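Local atomic coordinates of ribulose bisphosphate carboxylase (Pyrococcus horikoshii, PDB entry 2D69), a protein that probably catalyses the carboxylation of ribulose 1,5-bisphosphate to two molecules of 3-phosphoglycerate, as part of an archaeal pathway of AMP degradation. Residues E40-I52 against M64-E76. Sequence-based numbering, arbitrary orientation.
Sequences EEAAGRIASESSI and MAKRSMAKVFYLE
Apolar packing begins with Val72, whose CG2 lies 3.8 Å from Ala47 CB and 4.0 Å from Ala43 CB, so that one methyl sits between two alanines a helical turn apart. With CG1 anti to the backbone N (chi1 -178°), CG2 is left beside that nitrogen and also meets the backbone at Ala43 O. Further along the strand, Leu75 brings CD2 to 3.8 Å from Glu40 N, against the backbone of the helix's first turn. Near the C-terminal end of the helix, just ahead of the strand, Ala47 CB stands 4.2 Å from Ala70 CB. The small side chains of Ala43 and Ala47 on this face are consistent with the 7.9 Å approach of the axes of helix 40-49 and strand 71-76, at 132° between their directions. This is helix-on-sheet packing in the N-terminal alpha/beta domain of Rubisco: strand 71-78 is the outermost strand of the mixed sheet within this chain, and Ile46 and Ala42 carry the same helix onto strands 26-34 and 115-124.

Beyond the helix, Ile52 supplies the largest buried area. Its CD1 presses on Met69 CG at 3.5 Å, tighter than usual for two carbons, while CG2 rests 3.6 Å from Ser68 CB and beside the carbonyl oxygens of Ala65 and Ser68. The latter oxygen is buried without a polar partner.

Polar bonding centres on Ser51. Its hydroxyl donates to Ala47 O at 2.7 Å, and the same OG receives a weak but nearly straight bond from Ala70 N (171° at the hydrogen), linking the helix end to the approach to the strand. Ile52 also forms backbone hydrogen bonds to a second subunit, whose Pro161 packs against Ala65.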
ATOM      1  N   GLU A  40     -45.475  33.400 -18.942  1.00 14.54           N
ATOM      2  CA  GLU A  40     -44.542  34.081 -18.041  1.00 15.29           C
ATOM      3  C   GLU A  40     -44.321  33.347 -16.703  1.00 15.24           C
ATOM      4  O   GLU A  40     -43.188  33.142 -16.265  1.00 14.90           O
ATOM      5  CB  GLU A  40     -45.052  35.494 -17.762  1.00 15.64           C
ATOM      6  CG  GLU A  40     -44.967  36.457 -18.942  1.00 17.90           C
ATOM      7  CD  GLU A  40     -46.104  36.314 -19.985  1.00 23.46           C
ATOM      8  OE1 GLU A  40     -45.897  36.807 -21.129  1.00 26.38           O
ATOM      9  OE2 GLU A  40     -47.198  35.721 -19.692  1.00 22.09           O
ATOM     10  N   GLU A  41     -45.416  32.951 -16.063  1.00 16.85           N
ATOM     11  CA  GLU A  41     -45.360  32.291 -14.767  1.00 17.62           C
ATOM     12  C   GLU A  41     -44.753  30.925 -14.911  1.00 17.30           C
ATOM     13  O   GLU A  41     -43.834  30.560 -14.172  1.00 18.14           O
ATOM     14  CB  GLU A  41     -46.751  32.217 -14.091  1.00 19.31           C
ATOM     15  CG  GLU A  41     -46.600  32.322 -12.565  1.00 22.49           C
ATOM     16  CD  GLU A  41     -47.811  31.867 -11.782  1.00 25.15           C
ATOM     17  OE1 GLU A  41     -47.810  30.702 -11.341  1.00 27.76           O
ATOM     18  OE2 GLU A  41     -48.738  32.681 -11.596  1.00 28.69           O
ATOM     19  N   ALA A  42     -45.204  30.177 -15.902  1.00 16.20           N
ATOM     20  CA  ALA A  42     -44.583  28.892 -16.191  1.00 15.30           C
ATOM     21  C   ALA A  42     -43.074  29.067 -16.355  1.00 15.10           C
ATOM     22  O   ALA A  42     -42.321  28.356 -15.721  1.00 15.31           O
ATOM     23  CB  ALA A  42     -45.194  28.252 -17.460  1.00 14.51           C
ATOM     24  N   ALA A  43     -42.644  30.006 -17.201  1.00 14.12           N
ATOM     25  CA  ALA A  43     -41.222  30.202 -17.476  1.00 14.27           C
ATOM     26  C   ALA A  43     -40.444  30.551 -16.171  1.00 14.40           C
ATOM     27  O   ALA A  43     -39.367  30.008 -15.906  1.00 13.12           O
ATOM     28  CB  ALA A  43     -41.058  31.270 -18.540  1.00 14.22           C
ATOM     29  N   GLY A  44     -41.036  31.428 -15.366  1.00 13.41           N
ATOM     30  CA  GLY A  44     -40.528  31.782 -14.058  1.00 14.17           C
ATOM     31  C   GLY A  44     -40.340  30.561 -13.171  1.00 14.13           C
ATOM     32  O   GLY A  44     -39.290  30.411 -12.568  1.00 14.40           O
ATOM     33  N   ARG A  45     -41.334  29.678 -13.133  1.00 13.22           N
ATOM     34  CA  ARG A  45     -41.255  28.446 -12.385  1.00 13.67           C
ATOM     35  C   ARG A  45     -40.050  27.595 -12.817  1.00 14.24           C
ATOM     36  O   ARG A  45     -39.345  26.998 -11.978  1.00 14.39           O
ATOM     37  CB  ARG A  45     -42.537  27.649 -12.580  1.00 14.35           C
ATOM     38  CG  ARG A  45     -43.690  28.235 -11.751  1.00 12.59           C
ATOM     39  CD  ARG A  45     -45.016  27.568 -12.027  1.00 14.15           C
ATOM     40  NE  ARG A  45     -46.143  28.226 -11.316  1.00 16.90           N
ATOM     41  CZ  ARG A  45     -46.623  27.843 -10.127  1.00 17.79           C
ATOM     42  NH1 ARG A  45     -46.088  26.824  -9.457  1.00 17.49           N
ATOM     43  NH2 ARG A  45     -47.644  28.513  -9.570  1.00 21.48           N
ATOM     44  N   ILE A  46     -39.797  27.547 -14.117  1.00 13.82           N
ATOM     45  CA  ILE A  46     -38.612  26.807 -14.586  1.00 15.35           C
ATOM     46  C   ILE A  46     -37.318  27.440 -14.029  1.00 15.34           C
ATOM     47  O   ILE A  46     -36.420  26.727 -13.533  1.00 15.71           O
ATOM     48  CB  ILE A  46     -38.566  26.720 -16.112  1.00 14.81           C
ATOM     49  CG1 ILE A  46     -39.831  26.020 -16.612  1.00 15.18           C
ATOM     50  CG2 ILE A  46     -37.330  25.873 -16.539  1.00 14.70           C
ATOM     51  CD1 ILE A  46     -40.151  26.276 -18.102  1.00 16.89           C
ATOM     52  N   ALA A  47     -37.230  28.769 -14.111  1.00 15.85           N
ATOM     53  CA  ALA A  47     -35.988  29.503 -13.751  1.00 16.42           C
ATOM     54  C   ALA A  47     -35.733  29.376 -12.242  1.00 16.41           C
ATOM     55  O   ALA A  47     -34.604  29.178 -11.735  1.00 14.81           O
ATOM     56  CB  ALA A  47     -36.130  30.968 -14.183  1.00 16.43           C
ATOM     57  N   SER A  48     -36.837  29.473 -11.531  1.00 15.16           N
ATOM     58  CA  SER A  48     -36.874  29.363 -10.088  1.00 16.00           C
ATOM     59  C   SER A  48     -36.401  27.994  -9.548  1.00 15.73           C
ATOM     60  O   SER A  48     -35.501  27.896  -8.703  1.00 15.07           O
ATOM     61  CB  SER A  48     -38.326  29.568  -9.660  1.00 15.65           C
ATOM     62  OG  SER A  48     -38.343  29.491  -8.297  1.00 18.84           O
ATOM     63  N   GLU A  49     -37.018  26.934 -10.046  1.00 15.56           N
ATOM     64  CA  GLU A  49     -36.788  25.616  -9.539  1.00 16.31           C
ATOM     65  C   GLU A  49     -35.385  25.134  -9.989  1.00 16.37           C
ATOM     66  O   GLU A  49     -34.762  24.319  -9.315  1.00 16.93           O
ATOM     67  CB  GLU A  49     -37.916  24.700  -9.980  1.00 17.94           C
ATOM     68  CG  GLU A  49     -37.858  23.285  -9.420  1.00 22.95           C
ATOM     69  CD  GLU A  49     -38.161  23.207  -7.926  1.00 28.44           C
ATOM     70  OE1 GLU A  49     -38.793  24.172  -7.382  1.00 32.08           O
ATOM     71  OE2 GLU A  49     -37.748  22.180  -7.313  1.00 29.97           O
ATOM     72  N   SER A  50     -34.877  25.662 -11.098  1.00 14.87           N
ATOM     73  CA  SER A  50     -33.519  25.330 -11.521  1.00 15.10           C
ATOM     74  C   SER A  50     -32.469  26.251 -10.883  1.00 15.37           C
ATOM     75  O   SER A  50     -31.319  26.145 -11.181  1.00 13.96           O
ATOM     76  CB  SER A  50     -33.381  25.327 -13.045  1.00 14.70           C
ATOM     77  OG  SER A  50     -33.910  26.479 -13.691  1.00 15.08           O
ATOM     78  N   SER A  51     -32.871  27.180 -10.030  1.00 14.77           N
ATOM     79  CA  SER A  51     -31.914  28.086  -9.402  1.00 16.36           C
ATOM     80  C   SER A  51     -32.170  28.137  -7.902  1.00 16.84           C
ATOM     81  O   SER A  51     -31.929  27.144  -7.266  1.00 18.09           O
ATOM     82  CB  SER A  51     -31.913  29.483 -10.078  1.00 15.85           C
ATOM     83  OG  SER A  51     -33.094  30.236  -9.827  1.00 18.25           O
ATOM     84  N   ILE A  52     -32.684  29.235  -7.355  1.00 17.58           N
ATOM     85  CA  ILE A  52     -32.775  29.431  -5.913  1.00 18.76           C
ATOM     86  C   ILE A  52     -34.145  29.117  -5.341  1.00 20.24           C
ATOM     87  O   ILE A  52     -34.336  29.124  -4.116  1.00 22.22           O
ATOM     88  CB  ILE A  52     -32.377  30.887  -5.514  1.00 19.23           C
ATOM     89  CG1 ILE A  52     -33.303  31.949  -6.115  1.00 21.42           C
ATOM     90  CG2 ILE A  52     -30.991  31.231  -5.926  1.00 21.28           C
ATOM     91  CD1 ILE A  52     -33.211  33.283  -5.423  1.00 24.23           C
ATOM     92  N   MET A  64     -25.162  35.057  -1.093  1.00 18.54           N
ATOM     93  CA  MET A  64     -25.051  34.632  -2.474  1.00 18.22           C
ATOM     94  C   MET A  64     -26.361  34.267  -3.158  1.00 18.08           C
ATOM     95  O   MET A  64     -26.367  33.973  -4.350  1.00 17.08           O
ATOM     96  CB  MET A  64     -24.042  33.453  -2.582  1.00 16.44           C
ATOM     97  CG  MET A  64     -22.639  33.822  -2.146  1.00 18.21           C
ATOM     98  SD  MET A  64     -21.944  35.103  -3.192  1.00 18.37           S
ATOM     99  CE  MET A  64     -21.696  34.221  -4.724  1.00 18.03           C
ATOM    100  N   ALA A  65     -27.473  34.303  -2.440  1.00 20.35           N
ATOM    101  CA  ALA A  65     -28.779  33.948  -3.013  1.00 21.38           C
ATOM    102  C   ALA A  65     -29.167  34.854  -4.197  1.00 22.10           C
ATOM    103  O   ALA A  65     -29.554  34.367  -5.254  1.00 21.51           O
ATOM    104  CB  ALA A  65     -29.891  33.989  -1.938  1.00 22.53           C
ATOM    105  N   LYS A  66     -29.041  36.157  -4.012  1.00 23.14           N
ATOM    106  CA  LYS A  66     -29.410  37.119  -5.062  1.00 24.74           C
ATOM    107  C   LYS A  66     -28.501  36.972  -6.282  1.00 24.41           C
ATOM    108  O   LYS A  66     -29.002  36.975  -7.404  1.00 24.56           O
ATOM    109  CB  LYS A  66     -29.521  38.569  -4.545  1.00 25.94           C
ATOM    110  CG  LYS A  66     -28.249  39.134  -3.815  1.00 30.28           C
ATOM    111  CD  LYS A  66     -28.528  40.465  -3.036  1.00 35.04           C
ATOM    112  CE  LYS A  66     -27.913  40.429  -1.592  1.00 38.04           C
ATOM    113  NZ  LYS A  66     -28.589  39.460  -0.617  1.00 36.45           N
ATOM    114  N   ARG A  67     -27.218  36.665  -6.073  1.00 23.32           N
ATOM    115  CA  ARG A  67     -26.317  36.363  -7.186  1.00 23.63           C
ATOM    116  C   ARG A  67     -26.440  34.954  -7.749  1.00 22.93           C
ATOM    117  O   ARG A  67     -25.625  34.565  -8.559  1.00 23.43           O
ATOM    118  CB  ARG A  67     -24.848  36.587  -6.800  1.00 22.86           C
ATOM    119  CG  ARG A  67     -24.509  38.016  -6.464  1.00 25.97           C
ATOM    120  CD  ARG A  67     -23.219  38.144  -5.671  1.00 25.24           C
ATOM    121  NE  ARG A  67     -22.089  37.717  -6.482  1.00 26.28           N
ATOM    122  CZ  ARG A  67     -20.837  37.614  -6.024  1.00 26.18           C
ATOM    123  NH1 ARG A  67     -20.560  37.890  -4.770  1.00 26.42           N
ATOM    124  NH2 ARG A  67     -19.870  37.249  -6.814  1.00 28.95           N
ATOM    125  N   SER A  68     -27.399  34.163  -7.281  1.00 21.79           N
ATOM    126  CA  SER A  68     -27.543  32.826  -7.794  1.00 22.19           C
ATOM    127  C   SER A  68     -28.858  32.650  -8.594  1.00 22.24           C
ATOM    128  O   SER A  68     -29.177  31.549  -8.945  1.00 24.03           O
ATOM    129  CB  SER A  68     -27.462  31.789  -6.661  1.00 22.32           C
ATOM    130  OG  SER A  68     -26.246  31.876  -5.881  1.00 19.80           O
ATOM    131  N   MET A  69     -29.595  33.721  -8.880  1.00 21.04           N
ATOM    132  CA  MET A  69     -30.899  33.624  -9.564  1.00 21.66           C
ATOM    133  C   MET A  69     -30.767  33.427 -11.038  1.00 20.18           C
ATOM    134  O   MET A  69     -30.042  34.173 -11.670  1.00 19.93           O
ATOM    135  CB  MET A  69     -31.653  34.928  -9.454  1.00 21.64           C
ATOM    136  CG  MET A  69     -32.266  35.205  -8.134  1.00 26.84           C
ATOM    137  SD  MET A  69     -33.165  36.793  -8.290  1.00 34.01           S
ATOM    138  CE  MET A  69     -34.762  36.295  -8.931  1.00 30.79           C
ATOM    139  N   ALA A  70     -31.530  32.493 -11.603  1.00 20.08           N
ATOM    140  CA  ALA A  70     -31.597  32.331 -13.044  1.00 19.82           C
ATOM    141  C   ALA A  70     -32.583  33.382 -13.567  1.00 19.63           C
ATOM    142  O   ALA A  70     -33.404  33.906 -12.812  1.00 19.54           O
ATOM    143  CB  ALA A  70     -32.029  30.940 -13.416  1.00 20.55           C
ATOM    144  N   LYS A  71     -32.436  33.774 -14.825  1.00 19.74           N
ATOM    145  CA  LYS A  71     -33.309  34.796 -15.409  1.00 19.87           C
ATOM    146  C   LYS A  71     -33.836  34.365 -16.765  1.00 18.39           C
ATOM    147  O   LYS A  71     -33.044  34.022 -17.646  1.00 16.86           O
ATOM    148  CB  LYS A  71     -32.556  36.116 -15.547  1.00 20.49           C
ATOM    149  CG  LYS A  71     -32.523  36.961 -14.255  1.00 26.26           C
ATOM    150  CD  LYS A  71     -33.755  37.892 -14.058  1.00 30.07           C
ATOM    151  CE  LYS A  71     -33.855  38.466 -12.605  1.00 32.36           C
ATOM    152  NZ  LYS A  71     -33.474  37.405 -11.547  1.00 35.35           N
ATOM    153  N   VAL A  72     -35.153  34.409 -16.946  1.00 17.74           N
ATOM    154  CA  VAL A  72     -35.758  34.167 -18.254  1.00 17.64           C
ATOM    155  C   VAL A  72     -35.589  35.429 -19.071  1.00 17.75           C
ATOM    156  O   VAL A  72     -36.128  36.462 -18.706  1.00 18.05           O
ATOM    157  CB  VAL A  72     -37.275  33.851 -18.176  1.00 17.43           C
ATOM    158  CG1 VAL A  72     -37.817  33.562 -19.585  1.00 18.24           C
ATOM    159  CG2 VAL A  72     -37.548  32.693 -17.222  1.00 17.25           C
ATOM    160  N   PHE A  73     -34.838  35.348 -20.172  1.00 18.02           N
ATOM    161  CA  PHE A  73     -34.547  36.513 -20.990  1.00 18.14           C
ATOM    162  C   PHE A  73     -35.160  36.493 -22.405  1.00 18.66           C
ATOM    163  O   PHE A  73     -35.165  37.529 -23.113  1.00 19.45           O
ATOM    164  CB  PHE A  73     -33.042  36.734 -21.035  1.00 17.23           C
ATOM    165  CG  PHE A  73     -32.286  35.744 -21.873  1.00 18.33           C
ATOM    166  CD1 PHE A  73     -32.087  35.981 -23.232  1.00 19.26           C
ATOM    167  CD2 PHE A  73     -31.748  34.579 -21.298  1.00 16.61           C
ATOM    168  CE1 PHE A  73     -31.379  35.078 -24.024  1.00 19.17           C
ATOM    169  CE2 PHE A  73     -31.018  33.665 -22.074  1.00 17.43           C
ATOM    170  CZ  PHE A  73     -30.826  33.914 -23.437  1.00 19.34           C
ATOM    171  N   TYR A  74     -35.656  35.321 -22.801  1.00 18.97           N
ATOM    172  CA  TYR A  74     -36.335  35.112 -24.074  1.00 19.60           C
ATOM    173  C   TYR A  74     -37.576  34.257 -23.848  1.00 19.36           C
ATOM    174  O   TYR A  74     -37.519  33.237 -23.172  1.00 18.44           O
ATOM    175  CB  TYR A  74     -35.391  34.395 -25.028  1.00 20.52           C
ATOM    176  CG  TYR A  74     -35.981  33.955 -26.353  1.00 21.10           C
ATOM    177  CD1 TYR A  74     -35.615  34.605 -27.548  1.00 24.29           C
ATOM    178  CD2 TYR A  74     -36.843  32.873 -26.430  1.00 20.58           C
ATOM    179  CE1 TYR A  74     -36.105  34.192 -28.781  1.00 25.27           C
ATOM    180  CE2 TYR A  74     -37.342  32.447 -27.652  1.00 22.15           C
ATOM    181  CZ  TYR A  74     -36.967  33.114 -28.829  1.00 24.59           C
ATOM    182  OH  TYR A  74     -37.464  32.711 -30.044  1.00 26.42           O
ATOM    183  N   LEU A  75     -38.690  34.660 -24.430  1.00 18.37           N
ATOM    184  CA  LEU A  75     -39.927  33.907 -24.296  1.00 19.18           C
ATOM    185  C   LEU A  75     -40.841  34.168 -25.485  1.00 19.56           C
ATOM    186  O   LEU A  75     -41.309  35.270 -25.651  1.00 20.09           O
ATOM    187  CB  LEU A  75     -40.659  34.292 -23.006  1.00 19.18           C
ATOM    188  CG  LEU A  75     -42.019  33.605 -22.836  1.00 19.09           C
ATOM    189  CD1 LEU A  75     -41.784  32.077 -22.823  1.00 19.26           C
ATOM    190  CD2 LEU A  75     -42.756  34.039 -21.580  1.00 16.34           C
ATOM    191  N   GLU A  76     -41.078  33.160 -26.312  1.00 20.22           N
ATOM    192  CA  GLU A  76     -41.895  33.332 -27.514  1.00 21.13           C
ATOM    193  C   GLU A  76     -42.713  32.089 -27.803  1.00 21.24           C
ATOM    194  O   GLU A  76     -42.332  30.982 -27.477  1.00 20.17           O
ATOM    195  CB  GLU A  76     -41.047  33.649 -28.762  1.00 21.68           C
ATOM    196  CG  GLU A  76     -40.054  34.809 -28.624  1.00 24.00           C
ATOM    197  CD  GLU A  76     -40.693  36.192 -28.631  1.00 26.84           C
ATOM    198  OE1 GLU A  76     -41.937  36.321 -28.754  1.00 28.02           O
ATOM    199  OE2 GLU A  76     -39.929  37.167 -28.514  1.00 27.79           O
TER